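Local coordinates for protein MDM10 isoform 1 (Saccharomyces cerevisiae, PDB 7BTX) that tethers the endoplasmic reticulum to mitochondria as a component of the ERMES complex and takes part in late assembly of the mitochondrial TOM complex, at residues 39-49 with 484-493; 136-144 with 155-163. All coordinates share one frame; numbering follows the deposited sequence.

Contact 1: 39-49 with 484-493; sequences IPSAIHLQISN and KFGIQFQYST
Tyr491 lies opposite Ile47 across two parallel strands and bonds to the residues on either side of it: Tyr491 N donates to Gln46 O at 2.8 Å (158° at the hydrogen), and Tyr491 O accepts Ser48 N at 2.9 Å. The ladder weakens at both ends, where Thr493 N to Ser48 O, His44 N to Ile487 O and Phe489 N to His44 O are all bent, weak bonds. The first and last strands of the MDM10 barrel meet in parallel here, as in the 19-stranded VDAC and Tom40 barrels, with strand 55-62 beyond 44-48 and strand 439-447 beyond 484-493. Ser492 OG turns back weakly to Tyr491 O, giving that carbonyl a second donor, while Ser48 OG bonds weakly to Asn57 O. In a polar row on one face, Gln488 lays its NE2 4.0 Å from His44 CD2, its amide 43° from the imidazole plane, and a bend at chi2 (142°) leaves OE1 3.7 Å from Pro40 CG. Shortened to an alanine, this side chain would lose its amide, which would probably open a gap between Pro40 and His44. On the other face Ile43 CG2 meets the edge of the Phe489 ring at 3.9 Å, and Ile47 CD1 that of Tyr491.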
ATOM      1  N   ILE D  39      17.548  11.599 -13.022  1.00 50.19           N
ATOM      2  CA  ILE D  39      16.829  10.758 -13.975  1.00 50.19           C
ATOM      3  C   ILE D  39      15.548  10.269 -13.312  1.00 50.19           C
ATOM      4  O   ILE D  39      15.588   9.831 -12.154  1.00 50.19           O
ATOM      5  CB  ILE D  39      17.705   9.581 -14.436  1.00 50.19           C
ATOM      6  CG1 ILE D  39      18.960  10.090 -15.135  1.00 50.19           C
ATOM      7  CG2 ILE D  39      16.945   8.653 -15.357  1.00 50.19           C
ATOM      8  CD1 ILE D  39      18.684  11.040 -16.241  1.00 50.19           C
ATOM      9  N   PRO D  40      14.397  10.351 -13.980  1.00 49.39           N
ATOM     10  CA  PRO D  40      13.177   9.765 -13.421  1.00 49.39           C
ATOM     11  C   PRO D  40      13.264   8.250 -13.376  1.00 49.39           C
ATOM     12  O   PRO D  40      13.925   7.618 -14.201  1.00 49.39           O
ATOM     13  CB  PRO D  40      12.087  10.231 -14.391  1.00 49.39           C
ATOM     14  CG  PRO D  40      12.678  11.377 -15.117  1.00 49.39           C
ATOM     15  CD  PRO D  40      14.125  11.086 -15.225  1.00 49.39           C
ATOM     16  N   SER D  41      12.591   7.662 -12.389  1.00 53.60           N
ATOM     17  CA  SER D  41      12.685   6.229 -12.145  1.00 53.60           C
ATOM     18  C   SER D  41      11.387   5.495 -12.464  1.00 53.60           C
ATOM     19  O   SER D  41      11.327   4.268 -12.364  1.00 53.60           O
ATOM     20  CB  SER D  41      13.100   5.962 -10.702  1.00 53.60           C
ATOM     21  OG  SER D  41      12.165   6.521  -9.799  1.00 53.60           O
ATOM     22  N   ALA D  42      10.351   6.227 -12.866  1.00 48.77           N
ATOM     23  CA  ALA D  42       9.052   5.656 -13.195  1.00 48.77           C
ATOM     24  C   ALA D  42       8.291   6.683 -14.017  1.00 48.77           C
ATOM     25  O   ALA D  42       8.739   7.820 -14.181  1.00 48.77           O
ATOM     26  CB  ALA D  42       8.251   5.287 -11.952  1.00 48.77           C
ATOM     27  N   ILE D  43       7.132   6.274 -14.529  1.00 45.06           N
ATOM     28  CA  ILE D  43       6.247   7.217 -15.204  1.00 45.06           C
ATOM     29  C   ILE D  43       5.562   8.078 -14.156  1.00 45.06           C
ATOM     30  O   ILE D  43       4.955   7.562 -13.212  1.00 45.06           O
ATOM     31  CB  ILE D  43       5.221   6.481 -16.074  1.00 45.06           C
ATOM     32  CG1 ILE D  43       5.887   5.335 -16.830  1.00 45.06           C
ATOM     33  CG2 ILE D  43       4.558   7.447 -17.031  1.00 45.06           C
ATOM     34  CD1 ILE D  43       6.872   5.783 -17.874  1.00 45.06           C
ATOM     35  N   HIS D  44       5.658   9.393 -14.316  1.00 41.02           N
ATOM     36  CA  HIS D  44       5.265  10.329 -13.271  1.00 41.02           C
ATOM     37  C   HIS D  44       4.497  11.473 -13.904  1.00 41.02           C
ATOM     38  O   HIS D  44       5.006  12.130 -14.813  1.00 41.02           O
ATOM     39  CB  HIS D  44       6.497  10.839 -12.522  1.00 41.02           C
ATOM     40  CG  HIS D  44       6.179  11.685 -11.333  1.00 41.02           C
ATOM     41  ND1 HIS D  44       6.172  11.187 -10.049  1.00 41.02           N
ATOM     42  CD2 HIS D  44       5.874  13.000 -11.228  1.00 41.02           C
ATOM     43  CE1 HIS D  44       5.861  12.154  -9.205  1.00 41.02           C
ATOM     44  NE2 HIS D  44       5.676  13.265  -9.895  1.00 41.02           N
ATOM     45  N   LEU D  45       3.277  11.711 -13.437  1.00 38.41           N
ATOM     46  CA  LEU D  45       2.444  12.790 -13.941  1.00 38.41           C
ATOM     47  C   LEU D  45       2.308  13.861 -12.872  1.00 38.41           C
ATOM     48  O   LEU D  45       2.400  13.576 -11.678  1.00 38.41           O
ATOM     49  CB  LEU D  45       1.058  12.295 -14.355  1.00 38.41           C
ATOM     50  CG  LEU D  45       0.892  11.536 -15.675  1.00 38.41           C
ATOM     51  CD1 LEU D  45       1.291  10.072 -15.572  1.00 38.41           C
ATOM     52  CD2 LEU D  45      -0.523  11.658 -16.174  1.00 38.41           C
ATOM     53  N   GLN D  46       2.092  15.098 -13.307  1.00 35.17           N
ATOM     54  CA  GLN D  46       1.985  16.213 -12.381  1.00 35.17           C
ATOM     55  C   GLN D  46       1.186  17.330 -13.029  1.00 35.17           C
ATOM     56  O   GLN D  46       1.403  17.653 -14.192  1.00 35.17           O
ATOM     57  CB  GLN D  46       3.365  16.722 -11.955  1.00 35.17           C
ATOM     58  CG  GLN D  46       3.325  17.988 -11.131  1.00 35.17           C
ATOM     59  CD  GLN D  46       4.602  18.256 -10.400  1.00 35.17           C
ATOM     60  OE1 GLN D  46       5.550  17.480 -10.476  1.00 35.17           O
ATOM     61  NE2 GLN D  46       4.641  19.362  -9.677  1.00 35.17           N
ATOM     62  N   ILE D  47       0.253  17.903 -12.279  1.00 33.19           N
ATOM     63  CA  ILE D  47      -0.494  19.070 -12.723  1.00 33.19           C
ATOM     64  C   ILE D  47      -0.470  20.096 -11.600  1.00 33.19           C
ATOM     65  O   ILE D  47      -0.666  19.749 -10.433  1.00 33.19           O
ATOM     66  CB  ILE D  47      -1.930  18.695 -13.150  1.00 33.19           C
ATOM     67  CG1 ILE D  47      -2.804  19.935 -13.358  1.00 33.19           C
ATOM     68  CG2 ILE D  47      -2.538  17.681 -12.200  1.00 33.19           C
ATOM     69  CD1 ILE D  47      -4.008  19.692 -14.204  1.00 33.19           C
ATOM     70  N   SER D  48      -0.169  21.344 -11.945  1.00 33.03           N
ATOM     71  CA  SER D  48      -0.080  22.432 -10.989  1.00 33.03           C
ATOM     72  C   SER D  48      -1.013  23.555 -11.413  1.00 33.03           C
ATOM     73  O   SER D  48      -1.367  23.686 -12.584  1.00 33.03           O
ATOM     74  CB  SER D  48       1.353  22.949 -10.865  1.00 33.03           C
ATOM     75  OG  SER D  48       1.421  24.041  -9.968  1.00 33.03           O
ATOM     76  N   ASN D  49      -1.395  24.380 -10.448  1.00 34.32           N
ATOM     77  CA  ASN D  49      -2.579  25.214 -10.590  1.00 34.32           C
ATOM     78  C   ASN D  49      -2.369  26.523  -9.843  1.00 34.32           C
ATOM     79  O   ASN D  49      -1.257  26.854  -9.431  1.00 34.32           O
ATOM     80  CB  ASN D  49      -3.805  24.468 -10.052  1.00 34.32           C
ATOM     81  CG  ASN D  49      -5.024  24.685 -10.881  1.00 34.32           C
ATOM     82  OD1 ASN D  49      -4.950  24.787 -12.099  1.00 34.32           O
ATOM     83  ND2 ASN D  49      -6.164  24.786 -10.223  1.00 34.32           N
ATOM     84  N   LYS D 484      17.050   2.132 -14.397  1.00 52.51           N
ATOM     85  CA  LYS D 484      16.130   3.249 -14.137  1.00 52.51           C
ATOM     86  C   LYS D 484      15.785   4.144 -15.332  1.00 52.51           C
ATOM     87  O   LYS D 484      16.162   5.316 -15.377  1.00 52.51           O
ATOM     88  CB  LYS D 484      16.592   4.111 -12.938  1.00 52.51           C
ATOM     89  CG  LYS D 484      18.008   4.680 -12.849  1.00 52.51           C
ATOM     90  CD  LYS D 484      18.188   5.454 -11.556  1.00 52.51           C
ATOM     91  CE  LYS D 484      17.096   6.497 -11.367  1.00 52.51           C
ATOM     92  NZ  LYS D 484      17.073   7.045  -9.984  1.00 52.51           N
ATOM     93  N   PHE D 485      15.071   3.599 -16.308  1.00 48.57           N
ATOM     94  CA  PHE D 485      14.348   4.427 -17.261  1.00 48.57           C
ATOM     95  C   PHE D 485      13.219   5.179 -16.553  1.00 48.57           C
ATOM     96  O   PHE D 485      12.724   4.760 -15.506  1.00 48.57           O
ATOM     97  CB  PHE D 485      13.790   3.556 -18.392  1.00 48.57           C
ATOM     98  CG  PHE D 485      13.134   4.332 -19.501  1.00 48.57           C
ATOM     99  CD1 PHE D 485      13.891   5.079 -20.392  1.00 48.57           C
ATOM    100  CD2 PHE D 485      11.754   4.327 -19.643  1.00 48.57           C
ATOM    101  CE1 PHE D 485      13.291   5.798 -21.407  1.00 48.57           C
ATOM    102  CE2 PHE D 485      11.146   5.044 -20.656  1.00 48.57           C
ATOM    103  CZ  PHE D 485      11.917   5.780 -21.539  1.00 48.57           C
ATOM    104  N   GLY D 486      12.814   6.309 -17.130  1.00 45.11           N
ATOM    105  CA  GLY D 486      11.691   7.054 -16.593  1.00 45.11           C
ATOM    106  C   GLY D 486      11.189   8.176 -17.475  1.00 45.11           C
ATOM    107  O   GLY D 486      11.973   8.830 -18.159  1.00 45.11           O
ATOM    108  N   ILE D 487       9.878   8.399 -17.480  1.00 41.42           N
ATOM    109  CA  ILE D 487       9.267   9.515 -18.187  1.00 41.42           C
ATOM    110  C   ILE D 487       8.563  10.387 -17.148  1.00 41.42           C
ATOM    111  O   ILE D 487       8.161   9.918 -16.086  1.00 41.42           O
ATOM    112  CB  ILE D 487       8.301   9.038 -19.298  1.00 41.42           C
ATOM    113  CG1 ILE D 487       8.950   7.933 -20.127  1.00 41.42           C
ATOM    114  CG2 ILE D 487       7.960  10.142 -20.279  1.00 41.42           C
ATOM    115  CD1 ILE D 487       8.034   7.295 -21.139  1.00 41.42           C
ATOM    116  N   GLN D 488       8.446  11.679 -17.446  1.00 40.45           N
ATOM    117  CA  GLN D 488       7.860  12.622 -16.505  1.00 40.45           C
ATOM    118  C   GLN D 488       7.004  13.654 -17.221  1.00 40.45           C
ATOM    119  O   GLN D 488       7.523  14.637 -17.752  1.00 40.45           O
ATOM    120  CB  GLN D 488       8.959  13.307 -15.701  1.00 40.45           C
ATOM    121  CG  GLN D 488       8.465  14.253 -14.642  1.00 40.45           C
ATOM    122  CD  GLN D 488       9.301  14.191 -13.392  1.00 40.45           C
ATOM    123  OE1 GLN D 488      10.192  13.355 -13.271  1.00 40.45           O
ATOM    124  NE2 GLN D 488       9.017  15.073 -12.446  1.00 40.45           N
ATOM    125  N   PHE D 489       5.695  13.438 -17.251  1.00 39.96           N
ATOM    126  CA  PHE D 489       4.778  14.400 -17.832  1.00 39.96           C
ATOM    127  C   PHE D 489       4.384  15.435 -16.787  1.00 39.96           C
ATOM    128  O   PHE D 489       4.338  15.153 -15.589  1.00 39.96           O
ATOM    129  CB  PHE D 489       3.529  13.709 -18.376  1.00 39.96           C
ATOM    130  CG  PHE D 489       3.815  12.565 -19.307  1.00 39.96           C
ATOM    131  CD1 PHE D 489       3.915  11.268 -18.828  1.00 39.96           C
ATOM    132  CD2 PHE D 489       3.963  12.784 -20.663  1.00 39.96           C
ATOM    133  CE1 PHE D 489       4.175  10.218 -19.683  1.00 39.96           C
ATOM    134  CE2 PHE D 489       4.220  11.737 -21.523  1.00 39.96           C
ATOM    135  CZ  PHE D 489       4.326  10.456 -21.031  1.00 39.96           C
ATOM    136  N   GLN D 490       4.089  16.644 -17.253  1.00 38.69           N
ATOM    137  CA  GLN D 490       3.882  17.750 -16.332  1.00 38.69           C
ATOM    138  C   GLN D 490       3.096  18.845 -17.030  1.00 38.69           C
ATOM    139  O   GLN D 490       3.396  19.191 -18.170  1.00 38.69           O
ATOM    140  CB  GLN D 490       5.224  18.290 -15.831  1.00 38.69           C
ATOM    141  CG  GLN D 490       5.161  19.611 -15.123  1.00 38.69           C
ATOM    142  CD  GLN D 490       6.396  19.859 -14.312  1.00 38.69           C
ATOM    143  OE1 GLN D 490       7.096  18.924 -13.935  1.00 38.69           O
ATOM    144  NE2 GLN D 490       6.681  21.124 -14.041  1.00 38.69           N
ATOM    145  N   TYR D 491       2.088  19.375 -16.346  1.00 38.71           N
ATOM    146  CA  TYR D 491       1.302  20.500 -16.823  1.00 38.71           C
ATOM    147  C   TYR D 491       1.219  21.543 -15.717  1.00 38.71           C
ATOM    148  O   TYR D 491       1.200  21.207 -14.534  1.00 38.71           O
ATOM    149  CB  TYR D 491      -0.098  20.049 -17.246  1.00 38.71           C
ATOM    150  CG  TYR D 491      -0.987  21.155 -17.741  1.00 38.71           C
ATOM    151  CD1 TYR D 491      -0.727  21.789 -18.939  1.00 38.71           C
ATOM    152  CD2 TYR D 491      -2.089  21.562 -17.012  1.00 38.71           C
ATOM    153  CE1 TYR D 491      -1.535  22.805 -19.396  1.00 38.71           C
ATOM    154  CE2 TYR D 491      -2.901  22.575 -17.458  1.00 38.71           C
ATOM    155  CZ  TYR D 491      -2.618  23.192 -18.650  1.00 38.71           C
ATOM    156  OH  TYR D 491      -3.427  24.202 -19.104  1.00 38.71           O
ATOM    157  N   SER D 492       1.210  22.816 -16.101  1.00 39.25           N
ATOM    158  CA  SER D 492       1.168  23.889 -15.119  1.00 39.25           C
ATOM    159  C   SER D 492       0.568  25.130 -15.750  1.00 39.25           C
ATOM    160  O   SER D 492       0.708  25.364 -16.950  1.00 39.25           O
ATOM    161  CB  SER D 492       2.555  24.216 -14.563  1.00 39.25           C
ATOM    162  OG  SER D 492       3.020  23.183 -13.716  1.00 39.25           O
ATOM    163  N   THR D 493      -0.093  25.927 -14.923  1.00 41.17           N
ATOM    164  CA  THR D 493      -0.722  27.150 -15.388  1.00 41.17           C
ATOM    165  C   THR D 493      -0.676  28.211 -14.296  1.00 41.17           C
ATOM    166  O   THR D 493      -0.277  27.934 -13.168  1.00 41.17           O
ATOM    167  CB  THR D 493      -2.173  26.898 -15.821  1.00 41.17           C
ATOM    168  OG1 THR D 493      -2.628  27.987 -16.630  1.00 41.17           O
ATOM    169  CG2 THR D 493      -3.079  26.756 -14.615  1.00 41.17           C
ATOM    170  OXT THR D 493      -1.015  29.373 -14.512  1.00 41.17           O
TER

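Contact 2: 136-144 with 155-163; sequences FVKKSLYYG and AMIIKRLSP
Strands 140-144 and 155-162 run antiparallel, 178° between their directions and 4.6 Å apart at closest, with Leu141-Ile158 and Tyr143-Met156 as hydrogen-bonded pairs and Arg160 N adding a bond to Lys139 O. Leu141 and Ile158 exchange two bonds of 2.9 Å, N to O each way. On their face Leu141 CD2 lies against both Met156 CE (3.7 Å) and Ile158 CD1, and Tyr143 turns its ring edge to Met156 CB while its hydroxyl bonds to Glu154. Phe12 of helix 5-16 packs on Leu141 and Ile158, which marks this as the side facing the barrel interior, where the N-terminal helix lies.

The other face carries Ser140, Tyr142, Ile157 and Lys159. Lys159 is bent at both chi2 and chi3 (each -71°), which curls its chain over to the neighbouring strand: NZ donates to Ser140 OG at 2.7 Å and to Tyr142 OH at 3.3 Å. Ile157 CG2 touches Tyr142 CE2 at 3.6 Å.

Before strand 140-144 begins, Phe136 lies against Ser162 and Pro163, where strand 155-162 ends. A chi1 of 169° swings its ring over to Pro163, whose CD lies over one face, 3.8 Å from the centroid, as a CH-pi contact. CE1 of the same ring lies over a face of the Arg160 guanidinium, whose NH1 bonds to Pro163 O at 2.8 Å within the guanidinium plane, though it approaches from above the plane of that carbonyl. The helix side is mainly apolar, whereas the other face mixes the Ile157-Tyr142 contact with two hydroxyls that take up the Lys159 ammonium, which would probably steady its charge without a carboxylate from either segment.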
ATOM      1  N   PHE D 136      15.663  53.538  -2.501  1.00 58.37           N
ATOM      2  CA  PHE D 136      15.601  52.111  -2.216  1.00 58.37           C
ATOM      3  C   PHE D 136      14.351  51.771  -1.418  1.00 58.37           C
ATOM      4  O   PHE D 136      14.019  52.453  -0.451  1.00 58.37           O
ATOM      5  CB  PHE D 136      16.849  51.663  -1.452  1.00 58.37           C
ATOM      6  CG  PHE D 136      16.752  50.274  -0.889  1.00 58.37           C
ATOM      7  CD1 PHE D 136      16.797  49.170  -1.724  1.00 58.37           C
ATOM      8  CD2 PHE D 136      16.617  50.072   0.477  1.00 58.37           C
ATOM      9  CE1 PHE D 136      16.708  47.893  -1.207  1.00 58.37           C
ATOM     10  CE2 PHE D 136      16.527  48.796   0.996  1.00 58.37           C
ATOM     11  CZ  PHE D 136      16.573  47.708   0.153  1.00 58.37           C
ATOM     12  N   VAL D 137      13.664  50.708  -1.826  1.00 57.41           N
ATOM     13  CA  VAL D 137      12.496  50.197  -1.121  1.00 57.41           C
ATOM     14  C   VAL D 137      12.799  48.792  -0.617  1.00 57.41           C
ATOM     15  O   VAL D 137      13.400  47.978  -1.326  1.00 57.41           O
ATOM     16  CB  VAL D 137      11.236  50.225  -2.013  1.00 57.41           C
ATOM     17  CG1 VAL D 137      10.771  51.651  -2.202  1.00 57.41           C
ATOM     18  CG2 VAL D 137      11.526  49.625  -3.375  1.00 57.41           C
ATOM     19  N   LYS D 138      12.414  48.520   0.625  1.00 55.83           N
ATOM     20  CA  LYS D 138      12.684  47.228   1.237  1.00 55.83           C
ATOM     21  C   LYS D 138      11.628  46.226   0.799  1.00 55.83           C
ATOM     22  O   LYS D 138      10.436  46.417   1.061  1.00 55.83           O
ATOM     23  CB  LYS D 138      12.710  47.353   2.757  1.00 55.83           C
ATOM     24  CG  LYS D 138      13.694  48.381   3.267  1.00 55.83           C
ATOM     25  CD  LYS D 138      13.401  48.769   4.701  1.00 55.83           C
ATOM     26  CE  LYS D 138      13.449  47.567   5.622  1.00 55.83           C
ATOM     27  NZ  LYS D 138      13.448  47.981   7.049  1.00 55.83           N
ATOM     28  N   LYS D 139      12.062  45.162   0.139  1.00 50.99           N
ATOM     29  CA  LYS D 139      11.176  44.111  -0.328  1.00 50.99           C
ATOM     30  C   LYS D 139      11.111  42.982   0.690  1.00 50.99           C
ATOM     31  O   LYS D 139      11.910  42.906   1.622  1.00 50.99           O
ATOM     32  CB  LYS D 139      11.648  43.577  -1.677  1.00 50.99           C
ATOM     33  CG  LYS D 139      11.716  44.635  -2.756  1.00 50.99           C
ATOM     34  CD  LYS D 139      10.358  45.274  -2.967  1.00 50.99           C
ATOM     35  CE  LYS D 139      10.325  46.139  -4.212  1.00 50.99           C
ATOM     36  NZ  LYS D 139       9.026  46.851  -4.329  1.00 50.99           N
ATOM     37  N   SER D 140      10.130  42.104   0.508  1.00 43.81           N
ATOM     38  CA  SER D 140       9.991  40.935   1.359  1.00 43.81           C
ATOM     39  C   SER D 140       9.325  39.828   0.566  1.00 43.81           C
ATOM     40  O   SER D 140       8.646  40.078  -0.429  1.00 43.81           O
ATOM     41  CB  SER D 140       9.182  41.233   2.622  1.00 43.81           C
ATOM     42  OG  SER D 140       9.845  42.170   3.448  1.00 43.81           O
ATOM     43  N   LEU D 141       9.538  38.595   1.013  1.00 36.41           N
ATOM     44  CA  LEU D 141       8.883  37.430   0.439  1.00 36.41           C
ATOM     45  C   LEU D 141       8.420  36.542   1.572  1.00 36.41           C
ATOM     46  O   LEU D 141       9.185  36.271   2.498  1.00 36.41           O
ATOM     47  CB  LEU D 141       9.811  36.663  -0.508  1.00 36.41           C
ATOM     48  CG  LEU D 141       9.242  35.453  -1.250  1.00 36.41           C
ATOM     49  CD1 LEU D 141       9.774  35.427  -2.630  1.00 36.41           C
ATOM     50  CD2 LEU D 141       9.643  34.155  -0.590  1.00 36.41           C
ATOM     51  N   TYR D 142       7.176  36.097   1.498  1.00 34.53           N
ATOM     52  CA  TYR D 142       6.637  35.119   2.422  1.00 34.53           C
ATOM     53  C   TYR D 142       6.160  33.914   1.634  1.00 34.53           C
ATOM     54  O   TYR D 142       5.409  34.041   0.669  1.00 34.53           O
ATOM     55  CB  TYR D 142       5.492  35.706   3.242  1.00 34.53           C
ATOM     56  CG  TYR D 142       5.909  36.886   4.074  1.00 34.53           C
ATOM     57  CD1 TYR D 142       5.797  38.180   3.585  1.00 34.53           C
ATOM     58  CD2 TYR D 142       6.428  36.706   5.342  1.00 34.53           C
ATOM     59  CE1 TYR D 142       6.190  39.254   4.337  1.00 34.53           C
ATOM     60  CE2 TYR D 142       6.817  37.776   6.102  1.00 34.53           C
ATOM     61  CZ  TYR D 142       6.697  39.044   5.595  1.00 34.53           C
ATOM     62  OH  TYR D 142       7.088  40.111   6.359  1.00 34.53           O
ATOM     63  N   TYR D 143       6.622  32.741   2.043  1.00 33.07           N
ATOM     64  CA  TYR D 143       6.313  31.522   1.314  1.00 33.07           C
ATOM     65  C   TYR D 143       6.072  30.425   2.329  1.00 33.07           C
ATOM     66  O   TYR D 143       6.824  30.309   3.295  1.00 33.07           O
ATOM     67  CB  TYR D 143       7.446  31.147   0.364  1.00 33.07           C
ATOM     68  CG  TYR D 143       7.346  29.758  -0.215  1.00 33.07           C
ATOM     69  CD1 TYR D 143       6.484  29.486  -1.267  1.00 33.07           C
ATOM     70  CD2 TYR D 143       8.125  28.722   0.278  1.00 33.07           C
ATOM     71  CE1 TYR D 143       6.390  28.225  -1.798  1.00 33.07           C
ATOM     72  CE2 TYR D 143       8.031  27.461  -0.241  1.00 33.07           C
ATOM     73  CZ  TYR D 143       7.168  27.220  -1.279  1.00 33.07           C
ATOM     74  OH  TYR D 143       7.091  25.957  -1.797  1.00 33.07           O
ATOM     75  N   GLY D 144       5.027  29.634   2.118  1.00 30.65           N
ATOM     76  CA  GLY D 144       4.783  28.468   2.930  1.00 30.65           C
ATOM     77  C   GLY D 144       4.122  27.400   2.086  1.00 30.65           C
ATOM     78  O   GLY D 144       3.478  27.689   1.086  1.00 30.65           O
ATOM     79  N   ALA D 155       8.584  26.453   4.966  1.00 34.58           N
ATOM     80  CA  ALA D 155       8.348  27.884   4.976  1.00 34.58           C
ATOM     81  C   ALA D 155       9.627  28.610   4.600  1.00 34.58           C
ATOM     82  O   ALA D 155      10.725  28.064   4.693  1.00 34.58           O
ATOM     83  CB  ALA D 155       7.839  28.350   6.343  1.00 34.58           C
ATOM     84  N   MET D 156       9.473  29.858   4.171  1.00 36.30           N
ATOM     85  CA  MET D 156      10.603  30.701   3.814  1.00 36.30           C
ATOM     86  C   MET D 156      10.216  32.168   3.878  1.00 36.30           C
ATOM     87  O   MET D 156       9.261  32.592   3.227  1.00 36.30           O
ATOM     88  CB  MET D 156      11.118  30.366   2.417  1.00 36.30           C
ATOM     89  CG  MET D 156      12.325  31.175   2.014  1.00 36.30           C
ATOM     90  SD  MET D 156      13.055  30.646   0.469  1.00 36.30           S
ATOM     91  CE  MET D 156      11.744  31.058  -0.664  1.00 36.30           C
ATOM     92  N   ILE D 157      10.947  32.952   4.659  1.00 35.30           N
ATOM     93  CA  ILE D 157      10.766  34.394   4.730  1.00 35.30           C
ATOM     94  C   ILE D 157      12.062  35.035   4.277  1.00 35.30           C
ATOM     95  O   ILE D 157      13.133  34.678   4.768  1.00 35.30           O
ATOM     96  CB  ILE D 157      10.402  34.854   6.153  1.00 35.30           C
ATOM     97  CG1 ILE D 157       9.183  34.100   6.671  1.00 35.30           C
ATOM     98  CG2 ILE D 157      10.145  36.338   6.187  1.00 35.30           C
ATOM     99  CD1 ILE D 157       9.032  34.169   8.153  1.00 35.30           C
ATOM    100  N   ILE D 158      11.974  35.961   3.334  1.00 38.63           N
ATOM    101  CA  ILE D 158      13.122  36.731   2.877  1.00 38.63           C
ATOM    102  C   ILE D 158      12.826  38.183   3.205  1.00 38.63           C
ATOM    103  O   ILE D 158      11.721  38.666   2.947  1.00 38.63           O
ATOM    104  CB  ILE D 158      13.383  36.557   1.378  1.00 38.63           C
ATOM    105  CG1 ILE D 158      13.419  35.086   0.997  1.00 38.63           C
ATOM    106  CG2 ILE D 158      14.688  37.192   0.991  1.00 38.63           C
ATOM    107  CD1 ILE D 158      13.398  34.879  -0.480  1.00 38.63           C
ATOM    108  N   LYS D 159      13.794  38.874   3.791  1.00 43.51           N
ATOM    109  CA  LYS D 159      13.687  40.294   4.090  1.00 43.51           C
ATOM    110  C   LYS D 159      14.935  40.976   3.559  1.00 43.51           C
ATOM    111  O   LYS D 159      16.040  40.672   4.013  1.00 43.51           O
ATOM    112  CB  LYS D 159      13.567  40.538   5.595  1.00 43.51           C
ATOM    113  CG  LYS D 159      12.464  39.787   6.308  1.00 43.51           C
ATOM    114  CD  LYS D 159      11.111  40.330   5.936  1.00 43.51           C
ATOM    115  CE  LYS D 159      10.890  41.695   6.541  1.00 43.51           C
ATOM    116  NZ  LYS D 159       9.581  42.249   6.111  1.00 43.51           N
ATOM    117  N   ARG D 160      14.776  41.894   2.609  1.00 50.12           N
ATOM    118  CA  ARG D 160      15.926  42.686   2.174  1.00 50.12           C
ATOM    119  C   ARG D 160      15.976  43.961   3.009  1.00 50.12           C
ATOM    120  O   ARG D 160      15.277  44.944   2.760  1.00 50.12           O
ATOM    121  CB  ARG D 160      15.878  42.987   0.686  1.00 50.12           C
ATOM    122  CG  ARG D 160      17.183  43.601   0.228  1.00 50.12           C
ATOM    123  CD  ARG D 160      17.347  43.605  -1.261  1.00 50.12           C
ATOM    124  NE  ARG D 160      18.610  44.221  -1.643  1.00 50.12           N
ATOM    125  CZ  ARG D 160      18.972  44.453  -2.898  1.00 50.12           C
ATOM    126  NH1 ARG D 160      20.136  45.023  -3.162  1.00 50.12           N
ATOM    127  NH2 ARG D 160      18.163  44.124  -3.891  1.00 50.12           N
ATOM    128  N   LEU D 161      16.845  43.936   4.016  1.00 49.65           N
ATOM    129  CA  LEU D 161      16.862  44.930   5.080  1.00 49.65           C
ATOM    130  C   LEU D 161      17.551  46.232   4.691  1.00 49.65           C
ATOM    131  O   LEU D 161      17.401  47.241   5.385  1.00 49.65           O
ATOM    132  CB  LEU D 161      17.549  44.341   6.305  1.00 49.65           C
ATOM    133  CG  LEU D 161      16.940  43.039   6.808  1.00 49.65           C
ATOM    134  CD1 LEU D 161      17.779  42.470   7.921  1.00 49.65           C
ATOM    135  CD2 LEU D 161      15.533  43.294   7.283  1.00 49.65           C
ATOM    136  N   SER D 162      18.291  46.221   3.588  1.00 53.38           N
ATOM    137  CA  SER D 162      19.199  47.289   3.187  1.00 53.38           C
ATOM    138  C   SER D 162      19.606  46.971   1.752  1.00 53.38           C
ATOM    139  O   SER D 162      19.437  45.820   1.331  1.00 53.38           O
ATOM    140  CB  SER D 162      20.392  47.338   4.152  1.00 53.38           C
ATOM    141  OG  SER D 162      21.340  48.343   3.862  1.00 53.38           O
ATOM    142  N   PRO D 163      20.116  47.914   0.957  1.00 55.13           N
ATOM    143  CA  PRO D 163      20.549  47.572  -0.411  1.00 55.13           C
ATOM    144  C   PRO D 163      21.772  46.665  -0.506  1.00 55.13           C
ATOM    145  O   PRO D 163      22.110  46.255  -1.622  1.00 55.13           O
ATOM    146  CB  PRO D 163      20.864  48.951  -1.005  1.00 55.13           C
ATOM    147  CG  PRO D 163      21.092  49.828   0.153  1.00 55.13           C
ATOM    148  CD  PRO D 163      20.085  49.374   1.135  1.00 55.13           C
TER

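Contacts 1 and 2 belong to the same beta-sheet, their centres 32 Å apart and their nearest atoms about 10 Å apart, so they do not touch. Strands 55-62 and 68-76 stand between them: the first pairs with 44-48 of contact 1, the second with 140-147 of contact 2. Contact 2 is nested in the sequence interval that contact 1 closes. One joins neighbours along the chain in an antiparallel hairpin; the other brings the two ends of the barrel together in parallel across 434 residues. Their surroundings differ too: helix 5-16 packs against contact 2, whereas the chain of another protein reaches Ile47 and Asn49 in contact 1.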